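Local coordinates for protein packaging enzyme P4 (Pseudomonas phage phi6, PDB 4BLO) that hydrolyses nucleoside triphosphates as a hexameric RecA-like P-loop ATPase and, as its name implies, probably drives packaging of the viral RNA genome, at residues L[133-136]-L[137-141]; L[163-166]-L[167-171]; L[245-248]-L[249-253]. All coordinates share one frame; numbering follows the deposited sequence.

Contact 1. Residues L[133-136]-L[137-141]. With CA (calcium ion), chain B; ADP (adenosine-5'-diphosphate), chain C.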
ATOM      1  N   SER L 133     -25.552  -0.926  22.849  1.00 29.12           N
ATOM      2  CA  SER L 133     -26.606  -1.928  22.733  1.00 29.41           C
ATOM      3  C   SER L 133     -27.636  -1.797  23.869  1.00 39.97           C
ATOM      4  O   SER L 133     -28.832  -1.977  23.626  1.00 41.23           O
ATOM      5  CB  SER L 133     -26.005  -3.331  22.707  1.00 29.57           C
ATOM      6  OG  SER L 133     -25.178  -3.512  21.570  1.00 30.56           O
ATOM      7  N   ILE L 134     -27.170  -1.439  25.087  1.00 38.49           N
ATOM      8  CA  ILE L 134     -27.996  -1.215  26.280  1.00 39.64           C
ATOM      9  C   ILE L 134     -28.883   0.011  26.060  1.00 41.64           C
ATOM     10  O   ILE L 134     -30.090  -0.090  26.260  1.00 40.55           O
ATOM     11  CB  ILE L 134     -27.099  -1.100  27.550  1.00 44.00           C
ATOM     12  CG1 ILE L 134     -26.848  -2.493  28.176  1.00 45.52           C
ATOM     13  CG2 ILE L 134     -27.578  -0.065  28.591  1.00 45.91           C
ATOM     14  CD1 ILE L 134     -28.120  -3.305  28.747  1.00 57.95           C
ATOM     15  N   THR L 135     -28.291   1.138  25.612  1.00 38.93           N
ATOM     16  CA  THR L 135     -29.004   2.392  25.340  1.00 40.56           C
ATOM     17  C   THR L 135     -30.040   2.161  24.234  1.00 45.64           C
ATOM     18  O   THR L 135     -31.189   2.591  24.375  1.00 45.66           O
ATOM     19  CB  THR L 135     -28.022   3.510  24.973  1.00 44.15           C
ATOM     20  OG1 THR L 135     -27.116   3.683  26.053  1.00 43.01           O
ATOM     21  CG2 THR L 135     -28.719   4.831  24.686  1.00 42.54           C
ATOM     22  N   LEU L 136     -29.634   1.438  23.163  1.00 40.23           N
ATOM     23  CA  LEU L 136     -30.504   1.127  22.046  1.00 38.41           C
ATOM     24  C   LEU L 136     -31.788   0.373  22.492  1.00 44.02           C
ATOM     25  O   LEU L 136     -32.891   0.776  22.123  1.00 44.70           O
ATOM     26  CB  LEU L 136     -29.726   0.311  20.993  1.00 36.07           C
ATOM     27  CG  LEU L 136     -30.533  -0.212  19.788  1.00 38.55           C
ATOM     28  CD1 LEU L 136     -31.102   0.929  18.945  1.00 38.78           C
ATOM     29  CD2 LEU L 136     -29.701  -1.127  18.946  1.00 36.76           C
ATOM     30  N   ASN L 137     -31.645  -0.685  23.295  1.00 40.55           N
ATOM     31  CA  ASN L 137     -32.786  -1.513  23.633  1.00 41.55           C
ATOM     32  C   ASN L 137     -33.571  -1.021  24.853  1.00 49.33           C
ATOM     33  O   ASN L 137     -34.803  -1.152  24.852  1.00 50.02           O
ATOM     34  CB  ASN L 137     -32.358  -2.964  23.789  1.00 37.24           C
ATOM     35  CG  ASN L 137     -31.894  -3.540  22.463  1.00 53.45           C
ATOM     36  OD1 ASN L 137     -32.683  -3.994  21.632  1.00 40.55           O
ATOM     37  ND2 ASN L 137     -30.604  -3.432  22.180  1.00 47.72           N
ATOM     38  N   GLU L 138     -32.899  -0.434  25.865  1.00 46.30           N
ATOM     39  CA  GLU L 138     -33.590   0.058  27.061  1.00 47.30           C
ATOM     40  C   GLU L 138     -34.120   1.468  26.881  1.00 51.62           C
ATOM     41  O   GLU L 138     -35.303   1.681  27.145  1.00 53.69           O
ATOM     42  CB  GLU L 138     -32.690   0.014  28.297  1.00 49.13           C
ATOM     43  CG  GLU L 138     -32.374  -1.387  28.773  1.00 61.57           C
ATOM     44  CD  GLU L 138     -31.652  -1.446  30.105  1.00 88.10           C
ATOM     45  OE1 GLU L 138     -30.827  -0.550  30.396  1.00 73.38           O
ATOM     46  OE2 GLU L 138     -31.891  -2.422  30.851  1.00 95.99           O
ATOM     47  N   LYS L 139     -33.248   2.441  26.492  1.00 45.40           N
ATOM     48  CA  LYS L 139     -33.627   3.847  26.340  1.00 44.44           C
ATOM     49  C   LYS L 139     -34.327   4.119  25.004  1.00 49.61           C
ATOM     50  O   LYS L 139     -35.386   4.727  25.032  1.00 50.95           O
ATOM     51  CB  LYS L 139     -32.428   4.800  26.556  1.00 43.94           C
ATOM     52  CG  LYS L 139     -32.010   4.923  28.052  1.00 29.30           C
ATOM     53  CD  LYS L 139     -30.629   5.552  28.244  1.00 29.47           C
ATOM     54  CE  LYS L 139     -29.541   4.520  28.495  1.00 67.12           C
ATOM     55  NZ  LYS L 139     -28.161   5.100  28.542  1.00 75.36           N
ATOM     56  N   LEU L 140     -33.816   3.628  23.860  1.00 47.00           N
ATOM     57  CA  LEU L 140     -34.450   3.908  22.572  1.00 47.47           C
ATOM     58  C   LEU L 140     -35.691   3.068  22.261  1.00 53.63           C
ATOM     59  O   LEU L 140     -36.627   3.637  21.705  1.00 54.60           O
ATOM     60  CB  LEU L 140     -33.455   3.848  21.426  1.00 46.26           C
ATOM     61  CG  LEU L 140     -32.303   4.882  21.451  1.00 50.98           C
ATOM     62  CD1 LEU L 140     -31.196   4.455  20.485  1.00 50.65           C
ATOM     63  CD2 LEU L 140     -32.794   6.280  21.166  1.00 51.09           C
ATOM     64  N   ARG L 141     -35.775   1.771  22.643  1.00 50.61           N
ATOM     65  CA  ARG L 141     -36.951   0.863  22.400  1.00 50.67           C
ATOM     66  C   ARG L 141     -37.368   0.838  20.899  1.00 51.50           C
ATOM     67  O   ARG L 141     -38.467   1.322  20.596  1.00 54.50           O
ATOM     68  CB  ARG L 141     -38.160   1.382  23.255  1.00 56.23           C
ATOM     69  CG  ARG L 141     -37.888   1.722  24.724  1.00 73.74           C
ATOM     70  CD  ARG L 141     -37.945   0.532  25.673  1.00 87.68           C
ATOM     71  NE  ARG L 141     -39.290   0.006  25.924  1.00102.86           N
ATOM     72  CZ  ARG L 141     -39.893  -0.933  25.192  1.00123.83           C
ATOM     73  NH1 ARG L 141     -39.306  -1.416  24.103  1.00112.74           N
ATOM     74  NH2 ARG L 141     -41.092  -1.381  25.537  1.00115.92           N
TER
HETATM   75 CA    CA B 400     -23.161  -4.519  21.688  1.00 50.23          CA
HETATM   76  PB  ADP C 401     -21.573  -1.988  23.644  1.00 44.43           P
HETATM   77  O1B ADP C 401     -21.180  -0.499  23.498  1.00 42.78           O
HETATM   78  O2B ADP C 401     -22.789  -2.274  22.754  1.00 45.14           O
HETATM   79  O3B ADP C 401     -20.427  -2.875  23.236  1.00 39.84           O
HETATM   80  PA  ADP C 401     -23.188  -3.025  25.858  1.00 56.28           P
HETATM   81  O1A ADP C 401     -23.403  -4.400  25.199  1.00 57.28           O
HETATM   82  O2A ADP C 401     -24.408  -2.206  25.671  1.00 55.55           O
HETATM   83  O3A ADP C 401     -21.941  -2.288  25.173  1.00 49.36           O
HETATM   84  O5' ADP C 401     -22.902  -3.199  27.407  1.00 62.70           O
HETATM   85  C5' ADP C 401     -22.193  -2.183  28.142  1.00 65.54           C
HETATM   86  C4' ADP C 401     -22.155  -2.525  29.607  1.00 68.46           C
HETATM   87  O4' ADP C 401     -21.436  -3.761  29.793  1.00 68.89           O
HETATM   88  C3' ADP C 401     -21.417  -1.502  30.464  1.00 71.89           C
HETATM   89  O3' ADP C 401     -22.259  -0.423  30.852  1.00 72.92           O
HETATM   90  C2' ADP C 401     -20.930  -2.350  31.638  1.00 74.12           C
HETATM   91  O2' ADP C 401     -21.916  -2.519  32.650  1.00 76.72           O
HETATM   92  C1' ADP C 401     -20.617  -3.684  30.948  1.00 72.54           C
HETATM   93  N9  ADP C 401     -19.216  -3.858  30.564  1.00 73.50           N
HETATM   94  C8  ADP C 401     -18.678  -3.790  29.305  1.00 73.44           C
HETATM   95  N7  ADP C 401     -17.381  -3.980  29.261  1.00 74.57           N
HETATM   96  C5  ADP C 401     -17.038  -4.191  30.592  1.00 75.05           C
HETATM   97  C6  ADP C 401     -15.803  -4.451  31.226  1.00 75.86           C
HETATM   98  N6  ADP C 401     -14.631  -4.477  30.587  1.00 74.89           N
HETATM   99  N1  ADP C 401     -15.813  -4.635  32.568  1.00 77.60           N
HETATM  100  C2  ADP C 401     -16.975  -4.543  33.224  1.00 77.85           C
HETATM  101  N3  ADP C 401     -18.193  -4.287  32.737  1.00 75.97           N
HETATM  102  C4  ADP C 401     -18.158  -4.122  31.403  1.00 74.50           C
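Two N-H groups of Asn137 grip the carbonyl oxygen of Ser133: the side-chain ND2 stands 2.7 Å from Ser133 O and the backbone N of Asn137 3.1 Å from that same O. With CG of Asn137 anti to its own carbonyl carbon (chi1 -66°), the amide folds back beside the helix, and Ser133 O lies close to the amide plane, which fixes its rotation. Asparagine suits the place because a short amide can double a helical bond. Two residues on, Thr135 O takes a well-formed bond from Leu140 N at 2.9 Å and a weak one from Lys139 N, where the helix widens into a pi-type turn.

This is the first helix after the Walker A P-loop. Its N-terminal end faces ADP: Ile134 N donates to ADP O2A at 2.9 Å, and Ser133 OG binds the calcium ion at 2.3 Å while also pairing with Asp187. The short serine side chain lets OG bind the metal while its backbone N donates to ADP O2B. Thr135 OG1, hydrogen-bonded to Gly131 O, accepts from Lys139 NZ at 3.0 Å; the lysine chain bends at chi3 (-100°) to bring its ammonium back over the threonine, where it also bonds weakly to Gly260 O. On the buried face CD1 of Leu136 touches CD1 of Leu140 at 3.8 Å, the two side chains crossing nearly at right angles against Val228.

Contact 2. Residues L[163-166]-L[167-171]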
ATOM      1  N   HIS L 163     -32.487 -11.186  12.009  1.00 34.51           N
ATOM      2  CA  HIS L 163     -31.102 -11.540  11.738  1.00 31.63           C
ATOM      3  C   HIS L 163     -30.812 -11.570  10.252  1.00 36.53           C
ATOM      4  O   HIS L 163     -31.361 -12.395   9.514  1.00 35.79           O
ATOM      5  CB  HIS L 163     -30.731 -12.868  12.400  1.00 32.03           C
ATOM      6  CG  HIS L 163     -30.851 -12.820  13.894  1.00 34.32           C
ATOM      7  ND1 HIS L 163     -31.996 -13.276  14.549  1.00 36.42           N
ATOM      8  CD2 HIS L 163     -29.994 -12.312  14.815  1.00 33.85           C
ATOM      9  CE1 HIS L 163     -31.782 -13.054  15.836  1.00 34.78           C
ATOM     10  NE2 HIS L 163     -30.589 -12.483  16.049  1.00 33.84           N
ATOM     11  N   ILE L 164     -29.943 -10.635   9.821  1.00 34.49           N
ATOM     12  CA  ILE L 164     -29.489 -10.510   8.440  1.00 35.43           C
ATOM     13  C   ILE L 164     -28.009 -10.971   8.332  1.00 43.03           C
ATOM     14  O   ILE L 164     -27.341 -11.211   9.352  1.00 43.93           O
ATOM     15  CB  ILE L 164     -29.713  -9.075   7.882  1.00 38.21           C
ATOM     16  CG1 ILE L 164     -28.865  -8.030   8.629  1.00 36.62           C
ATOM     17  CG2 ILE L 164     -31.205  -8.696   7.874  1.00 40.97           C
ATOM     18  CD1 ILE L 164     -28.351  -6.970   7.799  1.00 29.78           C
ATOM     19  N   SER L 165     -27.514 -11.090   7.085  1.00 40.51           N
ATOM     20  CA  SER L 165     -26.161 -11.512   6.747  1.00 39.18           C
ATOM     21  C   SER L 165     -25.474 -10.545   5.780  1.00 43.42           C
ATOM     22  O   SER L 165     -24.257 -10.410   5.871  1.00 44.65           O
ATOM     23  CB  SER L 165     -26.182 -12.910   6.137  1.00 42.63           C
ATOM     24  OG  SER L 165     -26.782 -12.952   4.852  1.00 52.74           O
ATOM     25  N   THR L 166     -26.228  -9.889   4.849  1.00 38.33           N
ATOM     26  CA  THR L 166     -25.670  -8.984   3.825  1.00 36.59           C
ATOM     27  C   THR L 166     -26.107  -7.517   3.999  1.00 39.93           C
ATOM     28  O   THR L 166     -27.091  -7.231   4.684  1.00 38.18           O
ATOM     29  CB  THR L 166     -26.011  -9.465   2.380  1.00 38.99           C
ATOM     30  OG1 THR L 166     -27.321  -9.052   1.974  1.00 39.27           O
ATOM     31  CG2 THR L 166     -25.830 -10.964   2.183  1.00 34.34           C
ATOM     32  N   LEU L 167     -25.380  -6.593   3.321  1.00 38.18           N
ATOM     33  CA  LEU L 167     -25.670  -5.151   3.294  1.00 37.90           C
ATOM     34  C   LEU L 167     -26.987  -4.905   2.538  1.00 42.71           C
ATOM     35  O   LEU L 167     -27.764  -4.031   2.926  1.00 41.25           O
ATOM     36  CB  LEU L 167     -24.508  -4.359   2.652  1.00 37.57           C
ATOM     37  CG  LEU L 167     -24.736  -2.842   2.428  1.00 43.13           C
ATOM     38  CD1 LEU L 167     -24.907  -2.088   3.741  1.00 42.41           C
ATOM     39  CD2 LEU L 167     -23.630  -2.237   1.599  1.00 47.43           C
ATOM     40  N   ASP L 168     -27.234  -5.709   1.472  1.00 41.23           N
ATOM     41  CA  ASP L 168     -28.457  -5.679   0.667  1.00 42.10           C
ATOM     42  C   ASP L 168     -29.675  -5.888   1.575  1.00 46.32           C
ATOM     43  O   ASP L 168     -30.620  -5.093   1.513  1.00 47.03           O
ATOM     44  CB  ASP L 168     -28.416  -6.757  -0.435  1.00 45.23           C
ATOM     45  CG  ASP L 168     -27.391  -6.572  -1.530  1.00 51.94           C
ATOM     46  OD1 ASP L 168     -26.679  -5.565  -1.509  1.00 49.28           O
ATOM     47  OD2 ASP L 168     -27.279  -7.459  -2.386  1.00 61.39           O
ATOM     48  N   GLU L 169     -29.621  -6.933   2.444  1.00 40.87           N
ATOM     49  CA  GLU L 169     -30.660  -7.266   3.413  1.00 40.72           C
ATOM     50  C   GLU L 169     -30.902  -6.105   4.386  1.00 44.47           C
ATOM     51  O   GLU L 169     -32.061  -5.787   4.657  1.00 44.77           O
ATOM     52  CB  GLU L 169     -30.298  -8.540   4.194  1.00 42.28           C
ATOM     53  CG  GLU L 169     -30.444  -9.830   3.402  1.00 50.85           C
ATOM     54  CD  GLU L 169     -29.795 -11.065   3.989  1.00 60.32           C
ATOM     55  OE1 GLU L 169     -29.195 -10.961   5.083  1.00 68.72           O
ATOM     56  OE2 GLU L 169     -29.855 -12.135   3.339  1.00 44.05           O
ATOM     57  N   MET L 170     -29.826  -5.447   4.881  1.00 40.70           N
ATOM     58  CA  MET L 170     -29.949  -4.323   5.812  1.00 39.78           C
ATOM     59  C   MET L 170     -30.769  -3.190   5.207  1.00 44.76           C
ATOM     60  O   MET L 170     -31.714  -2.717   5.840  1.00 45.73           O
ATOM     61  CB  MET L 170     -28.579  -3.795   6.245  1.00 40.77           C
ATOM     62  CG  MET L 170     -28.664  -2.917   7.472  1.00 44.26           C
ATOM     63  SD  MET L 170     -27.367  -1.672   7.510  1.00 48.49           S
ATOM     64  CE  MET L 170     -27.984  -0.502   6.281  1.00 45.56           C
ATOM     65  N   LEU L 171     -30.422  -2.778   3.978  1.00 39.59           N
ATOM     66  CA  LEU L 171     -31.105  -1.704   3.264  1.00 38.72           C
ATOM     67  C   LEU L 171     -32.554  -2.079   2.941  1.00 43.65           C
ATOM     68  O   LEU L 171     -33.422  -1.220   3.073  1.00 43.92           O
ATOM     69  CB  LEU L 171     -30.339  -1.320   1.993  1.00 38.26           C
ATOM     70  CG  LEU L 171     -28.938  -0.713   2.211  1.00 40.66           C
ATOM     71  CD1 LEU L 171     -28.152  -0.710   0.934  1.00 39.38           C
ATOM     72  CD2 LEU L 171     -29.022   0.694   2.780  1.00 43.85           C
TER
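Three donors converge on Glu169 OE1. Ser165 N comes nearly in line with the carboxylate C-O bond, 2.6 Å from Glu169 OE1; Ser165 OG reaches that oxygen from its syn side at 3.1 Å, tilted 32° out of the carboxylate plane; and Thr166 N approaches from above that plane, 3.2 Å from Glu169 OE1. In return Glu169 N donates to Thr166 OG1 at 3.2 Å with a nearly straight bond (166°). This reciprocal pairing is a capping box, which closes the start of helix 167-179 just after strand 161-163. Threonine suits the N-cap because its hydroxyl, tucked between backbone N and carbonyl carbon (chi1 83°), can accept from an amide of the first turn. Glutamate suits the third helical position: its extended chain runs back to the loop, and its negative charge lies near the helix N-terminus, where the dipole would probably favour it.

Around this polar core, Pro66 and Ser67 of helix 66-69 touch Glu169, and Ser165 O accepts from Trp148 NE1. Tyr98 of a neighbouring subunit packs on Ser165, placing the cap beside a subunit interface. Ile164, buried against Ile146, slides antiparallel along the glutamate, a branched apolar residue shielding the carboxylate's aliphatic stem. Beyond it, Ile164 CD1 rests 3.5 Å from Met170 CB, while Met170 N bonds to Thr166 O at 3.3 Å.

Contact 3. Residues L[245-248]-L[249-253]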
ATOM      1  N   GLY L 245     -17.508  14.285  16.205  1.00 35.44           N
ATOM      2  CA  GLY L 245     -17.696  15.625  15.655  1.00 35.88           C
ATOM      3  C   GLY L 245     -17.862  15.599  14.152  1.00 39.29           C
ATOM      4  O   GLY L 245     -18.674  16.342  13.583  1.00 40.33           O
ATOM      5  N   GLN L 246     -17.144  14.671  13.524  1.00 33.93           N
ATOM      6  CA  GLN L 246     -17.168  14.478  12.093  1.00 33.02           C
ATOM      7  C   GLN L 246     -18.439  13.755  11.670  1.00 35.51           C
ATOM      8  O   GLN L 246     -18.992  14.079  10.628  1.00 34.73           O
ATOM      9  CB  GLN L 246     -15.921  13.707  11.640  1.00 34.47           C
ATOM     10  CG  GLN L 246     -14.571  14.412  11.912  1.00 62.36           C
ATOM     11  CD  GLN L 246     -14.379  15.739  11.220  1.00 76.28           C
ATOM     12  OE1 GLN L 246     -14.759  15.905  10.063  1.00 69.65           O
ATOM     13  NE2 GLN L 246     -13.775  16.701  11.906  1.00 69.65           N
ATOM     14  N   VAL L 247     -18.912  12.784  12.477  1.00 32.37           N
ATOM     15  CA  VAL L 247     -20.118  11.988  12.210  1.00 30.65           C
ATOM     16  C   VAL L 247     -21.358  12.876  12.366  1.00 34.85           C
ATOM     17  O   VAL L 247     -22.308  12.760  11.578  1.00 35.39           O
ATOM     18  CB  VAL L 247     -20.179  10.713  13.094  1.00 34.06           C
ATOM     19  CG1 VAL L 247     -21.559  10.063  13.033  1.00 33.58           C
ATOM     20  CG2 VAL L 247     -19.101   9.705  12.680  1.00 32.93           C
ATOM     21  N   MET L 248     -21.328  13.793  13.342  1.00 30.41           N
ATOM     22  CA  MET L 248     -22.407  14.751  13.581  1.00 29.94           C
ATOM     23  C   MET L 248     -22.721  15.566  12.308  1.00 35.18           C
ATOM     24  O   MET L 248     -23.883  15.846  12.032  1.00 37.28           O
ATOM     25  CB  MET L 248     -21.981  15.690  14.706  1.00 32.85           C
ATOM     26  CG  MET L 248     -22.611  15.424  16.043  1.00 35.55           C
ATOM     27  SD  MET L 248     -21.690  16.493  17.176  1.00 40.70           S
ATOM     28  CE  MET L 248     -22.867  16.751  18.464  1.00 39.25           C
ATOM     29  N   ALA L 249     -21.682  15.921  11.531  1.00 31.51           N
ATOM     30  CA  ALA L 249     -21.745  16.683  10.274  1.00 31.31           C
ATOM     31  C   ALA L 249     -22.171  15.802   9.072  1.00 36.83           C
ATOM     32  O   ALA L 249     -22.372  16.324   7.971  1.00 37.31           O
ATOM     33  CB  ALA L 249     -20.386  17.314   9.998  1.00 31.49           C
ATOM     34  N   SER L 250     -22.324  14.476   9.298  1.00 32.59           N
ATOM     35  CA  SER L 250     -22.672  13.496   8.275  1.00 31.52           C
ATOM     36  C   SER L 250     -24.014  12.776   8.525  1.00 34.92           C
ATOM     37  O   SER L 250     -24.431  11.989   7.671  1.00 36.07           O
ATOM     38  CB  SER L 250     -21.556  12.460   8.169  1.00 35.49           C
ATOM     39  OG  SER L 250     -20.315  13.080   7.875  1.00 45.95           O
ATOM     40  N   THR L 251     -24.693  13.020   9.670  1.00 28.44           N
ATOM     41  CA  THR L 251     -25.973  12.361   9.954  1.00 27.20           C
ATOM     42  C   THR L 251     -27.035  13.360  10.472  1.00 32.69           C
ATOM     43  O   THR L 251     -26.679  14.437  10.963  1.00 34.79           O
ATOM     44  CB  THR L 251     -25.791  11.211  10.979  1.00 28.44           C
ATOM     45  OG1 THR L 251     -25.436  11.754  12.257  1.00 29.60           O
ATOM     46  CG2 THR L 251     -24.809  10.117  10.513  1.00 21.77           C
ATOM     47  N   VAL L 252     -28.337  12.976  10.376  1.00 27.59           N
ATOM     48  CA  VAL L 252     -29.523  13.713  10.833  1.00 28.83           C
ATOM     49  C   VAL L 252     -29.605  13.635  12.395  1.00 32.40           C
ATOM     50  O   VAL L 252     -30.201  14.509  13.055  1.00 30.93           O
ATOM     51  CB  VAL L 252     -30.788  13.120  10.118  1.00 32.12           C
ATOM     52  CG1 VAL L 252     -32.094  13.483  10.820  1.00 32.52           C
ATOM     53  CG2 VAL L 252     -30.834  13.546   8.650  1.00 32.06           C
ATOM     54  N   GLY L 253     -28.999  12.575  12.938  1.00 29.83           N
ATOM     55  CA  GLY L 253     -28.933  12.276  14.361  1.00 30.20           C
ATOM     56  C   GLY L 253     -27.638  11.590  14.759  1.00 35.08           C
ATOM     57  O   GLY L 253     -27.080  10.771  14.015  1.00 32.95           O
TER
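Ser250 N donates to Val247 O at 2.9 Å from well above the carbonyl plane, the i to i+3 bond of a turn that follows the helix. The side chain of the same serine reaches one residue further back: Ser250 OG donates to Gln246 O at 3.2 Å. Its OG lies anti to the carbonyl carbon (chi1 -57°), a position that turns the hydroxyl back toward the last turn of helix 240-248. Ala249 N adds a weak bond to Gln246 O at 3.4 Å. Serine suits the place: its short side chain keeps the hydroxyl close enough to the backbone to reach Gln246 O, and the same OG is hydrogen-bonded to Arg190 of a neighbouring subunit.

Further along, Thr251 OG1 donates to Gly253 O at 2.6 Å, from above the carbonyl plane, where the loop enters strand 253-258 of the RecA-like P-loop core. The methyl of Thr251 makes the apolar half of the contact: its CG2 meets Val247 CG1 at 4.1 Å, the two beta-branched side chains crossing at a slant. Both also touch Ala123 of strand 120-126, so compact branched groups join the helix end to the central sheet. Ala249, whose CB is 3.6 Å from Gln246 O, packs with its small methyl on Thr128 of that neighbouring subunit. Met248 lies close to a bound ADP. Carbonyls left without their helical partners as the helix ends are met by a hydroxyl and loop amides, and Arg268 serves Met248 O together with Thr251 O of the loop; its positive charge would probably offset the like partial charges of the two oxygens.

In the fold
The three contacts follow one another along the chain, all within the P-loop NTPase fold built round one mixed sheet. Contact 1 lies on helix 132-140, which follows strand 120-126; contact 2 joins edge strand 161-163 to helix 167-179; contact 3 leads from helix 240-248 into strand 253-258, the neighbour of strand 120-126. Their centres are about 20 to 23 Å apart and none touches another, with contacts 2 and 3 on opposite sides of the chain's centre. Contact 1 binds ADP and calcium; contacts 2 and 3 meet different neighbouring subunits, and contact 3 also comes near a bound ADP, so nucleotide site and subunit interfaces are tied to one sheet, consistent with a hexameric motor.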